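PDB 1W7C: lysyl oxidase from Pichia pastoris, which probably oxidises primary amines, including the side chains of peptidyl lysines, to aldehydes, using copper and a topaquinone cofactor built into each subunit. Local coordinates for residues L56-L61 against A83-Y88. Numbering follows the deposited sequence.
Sequences LWIETL and ARTVVY
Arg84 is extended as far as NE, its CG opposite the backbone N (chi1 168°), while Glu59 turns its CG into the position between N and carbonyl carbon (chi1 69°), and the two side chains rise together from a hydrogen-bonded residue pair of antiparallel strands 56-61 and 83-88. Their ends meet in a salt bridge, Arg84 NH1 lying 2.9 Å from Glu59 OE2, since residues paired across antiparallel strands put their side chains on one face. The carboxylate lies at the guanidinium edge but is met from above its own plane, the two planes 57° apart. Glu99 takes the NE side of the same guanidinium, so two acidic residues share one buried arginine. A glutamine in place of Glu59 would probably weaken the hold on NH1 and leave the arginine charge balanced mainly by Glu99. Val86 CG2 packs 3.4 Å above the guanidinium plane, toward its rim, and touches the indole edge of Trp57 at CE3 (3.6 Å). Glu59 N donates to Arg84 O and Arg84 N to Glu59 O, both at 2.8 Å. A classic beta bulge interrupts the regular pairing: Val86 O accepts from Leu56 N (2.8 Å) and Trp57 N (3.3 Å), while Val86 N donates to Trp57 O. On the opposite face Ile58 CG1 stands 4.0 Å from Thr85 CG2. This is sheet pairing within the copper amine oxidase N2 domain, away from the copper and calcium sites. Helix 26-39 covers the Ile58 face through Val32 and Leu33, Trp57 NE1 reaches Glu388 of strand 380-388, and strand 96-103 continues the antiparallel sheet beyond 83-88.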
loop_
_atom_site.group_PDB
_atom_site.type_symbol
_atom_site.label_atom_id
_atom_site.label_comp_id
_atom_site.label_asym_id
_atom_site.label_seq_id
_atom_site.Cartn_x
_atom_site.Cartn_y
_atom_site.Cartn_z
ATOM N N LEU A 56 -21.644 -33.882 -9.106
ATOM C CA LEU A 56 -21.131 -32.849 -8.195
ATOM C C LEU A 56 -21.440 -31.433 -8.661
ATOM O O LEU A 56 -22.053 -30.662 -7.933
ATOM C CB LEU A 56 -19.609 -32.969 -7.984
ATOM C CG LEU A 56 -19.078 -34.060 -7.096
ATOM C CD1 LEU A 56 -19.028 -35.362 -7.865
ATOM C CD2 LEU A 56 -17.683 -33.660 -6.588
ATOM N N TRP A 57 -20.957 -31.120 -9.867
ATOM C CA TRP A 57 -20.902 -29.749 -10.370
ATOM C C TRP A 57 -21.431 -29.658 -11.799
ATOM O O TRP A 57 -21.268 -30.596 -12.591
ATOM C CB TRP A 57 -19.460 -29.242 -10.332
ATOM C CG TRP A 57 -18.930 -29.115 -8.950
ATOM C CD1 TRP A 57 -19.610 -28.687 -7.836
ATOM C CD2 TRP A 57 -17.621 -29.469 -8.508
ATOM N NE1 TRP A 57 -18.786 -28.734 -6.740
ATOM C CE2 TRP A 57 -17.557 -29.198 -7.128
ATOM C CE3 TRP A 57 -16.473 -29.974 -9.149
ATOM C CZ2 TRP A 57 -16.410 -29.445 -6.363
ATOM C CZ3 TRP A 57 -15.329 -30.215 -8.389
ATOM C CH2 TRP A 57 -15.306 -29.946 -7.012
ATOM N N ILE A 58 -22.102 -28.547 -12.085
ATOM C CA ILE A 58 -22.583 -28.190 -13.411
ATOM C C ILE A 58 -22.433 -26.681 -13.562
ATOM O O ILE A 58 -23.074 -25.933 -12.828
ATOM C CB ILE A 58 -24.075 -28.546 -13.617
ATOM C CG1 ILE A 58 -24.329 -30.038 -13.415
ATOM C CG2 ILE A 58 -24.497 -28.099 -15.008
ATOM C CD1 ILE A 58 -25.805 -30.428 -13.440
ATOM N N GLU A 59 -21.539 -26.266 -14.457
ATOM C CA GLU A 59 -21.252 -24.848 -14.623
ATOM C C GLU A 59 -20.926 -24.487 -16.065
ATOM O O GLU A 59 -20.708 -25.353 -16.905
ATOM C CB GLU A 59 -20.111 -24.402 -13.712
ATOM C CG GLU A 59 -18.771 -24.980 -14.103
ATOM C CD GLU A 59 -17.576 -24.267 -13.486
ATOM O OE1 GLU A 59 -17.752 -23.248 -12.783
ATOM O OE2 GLU A 59 -16.456 -24.753 -13.753
ATOM N N THR A 60 -20.871 -23.180 -16.336
ATOM C CA THR A 60 -20.488 -22.717 -17.664
ATOM C C THR A 60 -19.069 -23.127 -18.014
ATOM O O THR A 60 -18.153 -22.905 -17.224
ATOM C CB THR A 60 -20.599 -21.219 -17.721
ATOM O OG1 THR A 60 -21.969 -20.857 -17.501
ATOM C CG2 THR A 60 -20.203 -20.679 -19.098
ATOM N N LEU A 61 -18.894 -23.730 -19.190
ATOM C CA LEU A 61 -17.581 -23.897 -19.788
ATOM C C LEU A 61 -17.370 -22.662 -20.653
ATOM O O LEU A 61 -18.013 -22.522 -21.703
ATOM C CB LEU A 61 -17.530 -25.179 -20.623
ATOM C CG LEU A 61 -16.203 -25.448 -21.304
ATOM C CD1 LEU A 61 -15.089 -25.686 -20.303
ATOM C CD2 LEU A 61 -16.350 -26.661 -22.223
ATOM N N ALA A 83 -21.770 -26.567 -20.988
ATOM C CA ALA A 83 -21.526 -26.815 -19.578
ATOM C C ALA A 83 -20.334 -27.745 -19.363
ATOM O O ALA A 83 -20.156 -28.711 -20.072
ATOM C CB ALA A 83 -22.771 -27.432 -18.948
ATOM N N ARG A 84 -19.575 -27.438 -18.328
ATOM C CA ARG A 84 -18.646 -28.379 -17.683
ATOM C C ARG A 84 -19.431 -29.025 -16.547
ATOM O O ARG A 84 -20.063 -28.333 -15.739
ATOM C CB ARG A 84 -17.468 -27.625 -17.092
ATOM C CG ARG A 84 -16.593 -28.459 -16.151
ATOM C CD ARG A 84 -15.531 -27.663 -15.469
ATOM N NE ARG A 84 -14.765 -28.441 -14.519
ATOM C CZ ARG A 84 -14.644 -28.177 -13.231
ATOM N NH1 ARG A 84 -15.303 -27.153 -12.668
ATOM N NH2 ARG A 84 -13.867 -28.988 -12.478
ATOM N N THR A 85 -19.397 -30.348 -16.500
ATOM C CA THR A 85 -19.963 -31.103 -15.368
ATOM C C THR A 85 -18.909 -32.017 -14.802
ATOM O O THR A 85 -17.980 -32.431 -15.482
ATOM C CB THR A 85 -21.199 -31.909 -15.839
ATOM O OG1 THR A 85 -20.789 -32.979 -16.716
ATOM C CG2 THR A 85 -22.156 -31.026 -16.686
ATOM N N VAL A 86 -18.999 -32.265 -13.515
ATOM C CA VAL A 86 -18.129 -33.226 -12.861
ATOM C C VAL A 86 -19.071 -34.227 -12.188
ATOM O O VAL A 86 -19.942 -33.841 -11.380
ATOM C CB VAL A 86 -17.173 -32.568 -11.844
ATOM C CG1 VAL A 86 -16.246 -33.608 -11.245
ATOM C CG2 VAL A 86 -16.394 -31.400 -12.506
ATOM N N VAL A 87 -18.853 -35.511 -12.513
ATOM C CA VAL A 87 -19.707 -36.605 -12.090
ATOM C C VAL A 87 -18.783 -37.652 -11.464
ATOM O O VAL A 87 -17.750 -38.019 -12.033
ATOM C CB VAL A 87 -20.476 -37.206 -13.282
ATOM C CG1 VAL A 87 -21.351 -38.389 -12.856
ATOM C CG2 VAL A 87 -21.298 -36.126 -13.997
ATOM N N TYR A 88 -19.164 -38.146 -10.292
ATOM C CA TYR A 88 -18.488 -39.304 -9.730
ATOM C C TYR A 88 -19.100 -40.570 -10.288
ATOM O O TYR A 88 -20.311 -40.739 -10.251
ATOM C CB TYR A 88 -18.576 -39.315 -8.209
ATOM C CG TYR A 88 -17.892 -40.531 -7.644
ATOM C CD1 TYR A 88 -16.502 -40.611 -7.587
ATOM C CD2 TYR A 88 -18.626 -41.650 -7.251
ATOM C CE1 TYR A 88 -15.872 -41.740 -7.112
ATOM C CE2 TYR A 88 -17.987 -42.767 -6.765
ATOM C CZ TYR A 88 -16.618 -42.816 -6.714
ATOM O OH TYR A 88 -15.977 -43.920 -6.208
#